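Local coordinates for ribosomal protein uL16 3-hydroxylase (Escherichia coli, PDB 4CCL) that hydroxylates an arginine side chain of ribosomal protein uL16, as an iron- and 2-oxoglutarate-dependent oxygenase that works as a homodimer and regulates growth, at residues Lys265-Leu279 against Gly308-Gly322. Residues are numbered along the deposited sequence; the frame is centred on the assembly and turned at random.
Sequences KQWFGEFISQSRHEL and GLRVLRIGDDVYANG
Helix 265-272 lies lengthwise over the hairpin of strands 311-314 and 317-320, its axis 7.6 Å from that of strand 317-320 and inclined to it by 31°, with G269 set against Y319. The ring of Y319 lies flat under the helix: G269 CA stands 3.4 Å from the ring centroid, almost on its normal, a CH-pi contact. Glycine suits this place: with no side chain here, the helix backbone can come down directly on the ring. Beside it, I314 CD1 meets G269 CA at 3.8 Å and comes to the edge of the F268 ring, while I314 CG2 touches the aliphatic part of K265, whose amine is paired with E262. Further along, I272 CG2 packs on L312 CD1 at 3.5 Å.

Polar groups take over at I272 and S273. R310, bent at chi3 (65°), brings its guanidinium side-on to the carbonyl of I272; NE at 2.8 Å and NH2 at 3.0 Å both bond to I272 O, which lies in the guanidinium plane. The same group also bonds to the carbonyls of I108 and W106. S273, small enough to sit against Y319 CB, turns OG back (chi1 50°) to donate to G269 O and accepts a hydrogen bond from G322 N, 3.0 Å from S273 OG.

The contact thus joins helix and hairpin within the winged-helix region: an apolar seam in which G269 lets the helix settle on the Y319 ring continues into a polar junction where R310 gathers backbone carbonyls from separate parts of the chain, an arrangement that probably fixes the guanidinium's rotation and offsets the cost of burying it.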
loop_
_atom_site.group_PDB
_atom_site.type_symbol
_atom_site.label_atom_id
_atom_site.label_comp_id
_atom_site.label_asym_id
_atom_site.label_seq_id
_atom_site.Cartn_x
_atom_site.Cartn_y
_atom_site.Cartn_z
ATOM N N LYS B 265 11.177 10.941 -4.416
ATOM C CA LYS B 265 12.357 11.407 -3.699
ATOM C C LYS B 265 12.014 11.778 -2.263
ATOM O O LYS B 265 12.760 11.470 -1.331
ATOM C CB LYS B 265 12.949 12.623 -4.409
ATOM C CG LYS B 265 14.075 13.293 -3.645
ATOM C CD LYS B 265 14.257 14.737 -4.072
ATOM C CE LYS B 265 14.467 14.856 -5.574
ATOM N NZ LYS B 265 14.550 16.280 -6.014
ATOM N N GLN B 266 10.872 12.434 -2.099
ATOM C CA GLN B 266 10.430 12.905 -0.798
ATOM C C GLN B 266 10.050 11.725 0.084
ATOM O O GLN B 266 10.486 11.640 1.240
ATOM C CB GLN B 266 9.250 13.861 -0.958
ATOM C CG GLN B 266 9.000 14.759 0.233
ATOM C CD GLN B 266 8.779 16.199 -0.182
ATOM O OE1 GLN B 266 9.419 16.691 -1.111
ATOM N NE2 GLN B 266 7.864 16.879 0.498
ATOM N N TRP B 267 9.252 10.807 -0.461
ATOM C CA TRP B 267 8.887 9.616 0.302
ATOM C C TRP B 267 10.108 8.839 0.759
ATOM O O TRP B 267 10.216 8.492 1.933
ATOM C CB TRP B 267 7.994 8.656 -0.477
ATOM C CG TRP B 267 8.016 7.291 0.166
ATOM C CD1 TRP B 267 7.475 6.949 1.375
ATOM C CD2 TRP B 267 8.643 6.108 -0.338
ATOM N NE1 TRP B 267 7.710 5.624 1.643
ATOM C CE2 TRP B 267 8.430 5.080 0.602
ATOM C CE3 TRP B 267 9.360 5.807 -1.504
ATOM C CZ2 TRP B 267 8.900 3.784 0.424
ATOM C CZ3 TRP B 267 9.828 4.516 -1.682
ATOM C CH2 TRP B 267 9.596 3.522 -0.724
ATOM N N PHE B 268 11.009 8.539 -0.173
ATOM C CA PHE B 268 12.188 7.751 0.166
ATOM C C PHE B 268 13.054 8.498 1.164
ATOM O O PHE B 268 13.671 7.888 2.034
ATOM C CB PHE B 268 13.000 7.372 -1.072
ATOM C CG PHE B 268 14.024 6.308 -0.810
ATOM C CD1 PHE B 268 13.642 4.985 -0.686
ATOM C CD2 PHE B 268 15.365 6.629 -0.677
ATOM C CE1 PHE B 268 14.574 4.001 -0.442
ATOM C CE2 PHE B 268 16.302 5.647 -0.434
ATOM C CZ PHE B 268 15.906 4.331 -0.316
ATOM N N GLY B 269 13.083 9.820 1.033
ATOM C CA GLY B 269 13.788 10.663 1.976
ATOM C C GLY B 269 13.246 10.466 3.377
ATOM O O GLY B 269 14.012 10.264 4.321
ATOM N N GLU B 270 11.923 10.501 3.510
ATOM C CA GLU B 270 11.282 10.333 4.813
ATOM C C GLU B 270 11.404 8.904 5.363
ATOM O O GLU B 270 11.434 8.697 6.576
ATOM C CB GLU B 270 9.810 10.754 4.744
ATOM C CG GLU B 270 9.597 12.227 4.405
ATOM C CD GLU B 270 8.132 12.622 4.378
ATOM O OE1 GLU B 270 7.286 11.812 4.811
ATOM O OE2 GLU B 270 7.826 13.744 3.920
ATOM N N PHE B 271 11.476 7.924 4.467
ATOM C CA PHE B 271 11.543 6.513 4.849
ATOM C C PHE B 271 12.946 6.153 5.320
ATOM O O PHE B 271 13.159 5.845 6.493
ATOM C CB PHE B 271 11.122 5.636 3.656
ATOM C CG PHE B 271 11.361 4.151 3.838
ATOM C CD1 PHE B 271 11.286 3.540 5.083
ATOM C CD2 PHE B 271 11.652 3.362 2.736
ATOM C CE1 PHE B 271 11.507 2.178 5.220
ATOM C CE2 PHE B 271 11.870 1.999 2.867
ATOM C CZ PHE B 271 11.798 1.408 4.109
ATOM N N ILE B 272 13.900 6.207 4.398
ATOM C CA ILE B 272 15.252 5.706 4.633
ATOM C C ILE B 272 15.986 6.405 5.785
ATOM O O ILE B 272 16.955 5.873 6.326
ATOM C CB ILE B 272 16.101 5.769 3.335
ATOM C CG1 ILE B 272 17.303 4.823 3.416
ATOM C CG2 ILE B 272 16.523 7.196 3.027
ATOM C CD1 ILE B 272 16.924 3.359 3.446
ATOM N N SER B 273 15.514 7.590 6.167
ATOM C CA SER B 273 16.121 8.327 7.274
ATOM C C SER B 273 15.631 7.840 8.639
ATOM O O SER B 273 16.127 8.278 9.677
ATOM C CB SER B 273 15.885 9.834 7.123
ATOM O OG SER B 273 14.521 10.122 6.875
ATOM N N GLN B 274 14.663 6.929 8.629
ATOM C CA GLN B 274 14.152 6.328 9.859
ATOM C C GLN B 274 14.973 5.102 10.262
ATOM O O GLN B 274 15.405 4.324 9.410
ATOM C CB GLN B 274 12.677 5.952 9.699
ATOM C CG GLN B 274 11.725 6.832 10.494
ATOM C CD GLN B 274 10.324 6.857 9.909
ATOM O OE1 GLN B 274 9.335 6.785 10.637
ATOM N NE2 GLN B 274 10.236 6.969 8.588
ATOM N N SER B 275 15.190 4.941 11.564
ATOM C CA SER B 275 15.968 3.820 12.085
ATOM C C SER B 275 15.103 2.589 12.357
ATOM O O SER B 275 13.963 2.707 12.808
ATOM C CB SER B 275 16.715 4.231 13.357
ATOM O OG SER B 275 17.467 3.151 13.882
ATOM N N ARG B 276 15.657 1.411 12.085
ATOM C CA ARG B 276 14.947 0.154 12.307
ATOM C C ARG B 276 14.815 -0.189 13.789
ATOM O O ARG B 276 14.046 -1.078 14.158
ATOM C CB ARG B 276 15.633 -0.994 11.557
ATOM C CG ARG B 276 15.412 -0.976 10.048
ATOM C CD ARG B 276 16.215 -2.061 9.334
ATOM N NE ARG B 276 15.766 -3.413 9.663
ATOM C CZ ARG B 276 16.389 -4.225 10.512
ATOM N NH1 ARG B 276 17.494 -3.825 11.126
ATOM N NH2 ARG B 276 15.908 -5.438 10.744
ATOM N N HIS B 277 15.562 0.512 14.637
ATOM C CA HIS B 277 15.472 0.306 16.079
ATOM C C HIS B 277 15.121 1.601 16.804
ATOM O O HIS B 277 15.308 2.694 16.268
ATOM C CB HIS B 277 16.779 -0.264 16.631
ATOM C CG HIS B 277 17.228 -1.521 15.948
ATOM N ND1 HIS B 277 18.242 -1.533 15.014
ATOM C CD2 HIS B 277 16.800 -2.796 16.061
ATOM C CE1 HIS B 277 18.419 -2.768 14.583
ATOM N NE2 HIS B 277 17.560 -3.556 15.200
ATOM N N GLU B 278 14.619 1.469 18.028
ATOM C CA GLU B 278 14.202 2.622 18.818
ATOM C C GLU B 278 15.386 3.499 19.225
ATOM O O GLU B 278 16.363 3.020 19.805
ATOM C CB GLU B 278 13.434 2.158 20.058
ATOM C CG GLU B 278 12.937 3.288 20.943
ATOM C CD GLU B 278 11.985 2.812 22.022
ATOM O OE1 GLU B 278 12.435 2.102 22.947
ATOM O OE2 GLU B 278 10.785 3.153 21.946
ATOM N N LEU B 279 15.292 4.784 18.900
ATOM C CA LEU B 279 16.276 5.773 19.329
ATOM C C LEU B 279 16.096 6.109 20.812
ATOM O O LEU B 279 15.027 5.889 21.378
ATOM C CB LEU B 279 16.176 7.053 18.484
ATOM C CG LEU B 279 16.682 7.024 17.033
ATOM C CD1 LEU B 279 18.058 6.377 16.950
ATOM C CD2 LEU B 279 15.700 6.346 16.080
ATOM N N GLY B 308 22.710 6.756 16.418
ATOM C CA GLY B 308 21.813 5.967 15.594
ATOM C C GLY B 308 20.861 6.795 14.753
ATOM O O GLY B 308 20.157 6.258 13.898
ATOM N N LEU B 309 20.828 8.101 14.998
ATOM C CA LEU B 309 19.950 8.985 14.243
ATOM C C LEU B 309 20.471 9.149 12.823
ATOM O O LEU B 309 21.633 9.496 12.615
ATOM C CB LEU B 309 19.831 10.355 14.912
ATOM C CG LEU B 309 18.753 11.273 14.328
ATOM C CD1 LEU B 309 17.523 11.300 15.223
ATOM C CD2 LEU B 309 19.284 12.679 14.090
ATOM N N ARG B 310 19.605 8.900 11.849
ATOM C CA ARG B 310 20.008 8.922 10.449
ATOM C C ARG B 310 19.724 10.269 9.787
ATOM O O ARG B 310 18.594 10.759 9.805
ATOM C CB ARG B 310 19.332 7.778 9.691
ATOM C CG ARG B 310 19.712 6.404 10.234
ATOM C CD ARG B 310 18.715 5.316 9.851
ATOM N NE ARG B 310 18.669 5.072 8.411
ATOM C CZ ARG B 310 19.587 4.384 7.739
ATOM N NH1 ARG B 310 20.638 3.879 8.372
ATOM N NH2 ARG B 310 19.460 4.208 6.431
ATOM N N VAL B 311 20.766 10.862 9.214
ATOM C CA VAL B 311 20.637 12.118 8.489
ATOM C C VAL B 311 21.172 11.931 7.076
ATOM O O VAL B 311 22.362 11.676 6.881
ATOM C CB VAL B 311 21.411 13.249 9.184
ATOM C CG1 VAL B 311 21.083 14.583 8.542
ATOM C CG2 VAL B 311 21.079 13.279 10.666
ATOM N N LEU B 312 20.290 12.048 6.089
ATOM C CA LEU B 312 20.657 11.709 4.717
ATOM C C LEU B 312 20.302 12.809 3.732
ATOM O O LEU B 312 19.259 13.443 3.847
ATOM C CB LEU B 312 19.977 10.405 4.304
ATOM C CG LEU B 312 20.295 9.221 5.219
ATOM C CD1 LEU B 312 19.361 8.058 4.951
ATOM C CD2 LEU B 312 21.749 8.796 5.063
ATOM N N ARG B 313 21.174 13.029 2.756
ATOM C CA ARG B 313 20.936 14.064 1.762
ATOM C C ARG B 313 20.513 13.471 0.423
ATOM O O ARG B 313 21.238 12.672 -0.169
ATOM C CB ARG B 313 22.183 14.933 1.581
ATOM C CG ARG B 313 22.016 16.018 0.536
ATOM C CD ARG B 313 23.321 16.735 0.253
ATOM N NE ARG B 313 23.607 17.782 1.228
ATOM C CZ ARG B 313 23.068 18.997 1.195
ATOM N NH1 ARG B 313 22.206 19.316 0.240
ATOM N NH2 ARG B 313 23.385 19.891 2.121
ATOM N N ILE B 314 19.328 13.855 -0.041
ATOM C CA ILE B 314 18.881 13.499 -1.380
ATOM C C ILE B 314 18.643 14.783 -2.163
ATOM O O ILE B 314 17.713 15.537 -1.873
ATOM C CB ILE B 314 17.595 12.654 -1.349
ATOM C CG1 ILE B 314 17.667 11.627 -0.217
ATOM C CG2 ILE B 314 17.367 11.978 -2.695
ATOM C CD1 ILE B 314 16.756 10.431 -0.400
ATOM N N GLY B 315 19.482 15.021 -3.164
ATOM C CA GLY B 315 19.481 16.295 -3.856
ATOM C C GLY B 315 19.819 17.415 -2.890
ATOM O O GLY B 315 20.805 17.337 -2.156
ATOM N N ASP B 316 18.997 18.459 -2.888
ATOM C CA ASP B 316 19.205 19.604 -2.006
ATOM C C ASP B 316 18.404 19.523 -0.705
ATOM O O ASP B 316 18.431 20.451 0.104
ATOM C CB ASP B 316 18.909 20.910 -2.747
ATOM C CG ASP B 316 19.950 21.226 -3.804
ATOM O OD1 ASP B 316 19.792 20.769 -4.956
ATOM O OD2 ASP B 316 20.932 21.929 -3.481
ATOM N N ASP B 317 17.686 18.421 -0.513
ATOM C CA ASP B 317 16.884 18.227 0.690
ATOM C C ASP B 317 17.609 17.310 1.664
ATOM O O ASP B 317 18.242 16.338 1.251
ATOM C CB ASP B 317 15.537 17.605 0.328
ATOM C CG ASP B 317 14.921 18.228 -0.905
ATOM O OD1 ASP B 317 14.876 19.473 -0.985
ATOM O OD2 ASP B 317 14.487 17.468 -1.797
ATOM N N VAL B 318 17.511 17.603 2.959
ATOM C CA VAL B 318 18.108 16.708 3.947
ATOM C C VAL B 318 16.983 16.049 4.748
ATOM O O VAL B 318 15.891 16.592 4.823
ATOM C CB VAL B 318 19.144 17.450 4.829
ATOM C CG1 VAL B 318 19.652 16.569 5.953
ATOM C CG2 VAL B 318 20.311 17.915 3.975
ATOM N N TYR B 319 17.212 14.848 5.265
ATOM C CA TYR B 319 16.194 14.157 6.044
ATOM C C TYR B 319 16.786 13.603 7.330
ATOM O O TYR B 319 17.740 12.822 7.300
ATOM C CB TYR B 319 15.558 13.030 5.228
ATOM C CG TYR B 319 14.908 13.496 3.943
ATOM C CD1 TYR B 319 15.650 13.636 2.778
ATOM C CD2 TYR B 319 13.553 13.795 3.896
ATOM C CE1 TYR B 319 15.062 14.062 1.604
ATOM C CE2 TYR B 319 12.955 14.221 2.725
ATOM C CZ TYR B 319 13.715 14.354 1.581
ATOM O OH TYR B 319 13.130 14.777 0.408
ATOM N N ALA B 320 16.221 14.022 8.457
ATOM C CA ALA B 320 16.637 13.513 9.756
ATOM C C ALA B 320 15.482 12.787 10.439
ATOM O O ALA B 320 14.497 13.412 10.834
ATOM C CB ALA B 320 17.137 14.651 10.636
ATOM N N ASN B 321 15.619 11.469 10.578
ATOM C CA ASN B 321 14.640 10.643 11.283
ATOM C C ASN B 321 13.212 10.822 10.756
ATOM O O ASN B 321 12.270 11.011 11.521
ATOM C CB ASN B 321 14.732 10.886 12.797
ATOM C CG ASN B 321 13.879 9.925 13.607
ATOM O OD1 ASN B 321 14.098 8.714 13.589
ATOM N ND2 ASN B 321 12.907 10.466 14.333
ATOM N N GLY B 322 13.066 10.779 9.436
ATOM C CA GLY B 322 11.756 10.862 8.815
ATOM C C GLY B 322 11.311 12.260 8.434
ATOM O O GLY B 322 10.408 12.428 7.614
HETATM O O HOH W 1 20.128 3.513 12.786
HETATM O O HOH W 2 13.412 6.328 13.585
#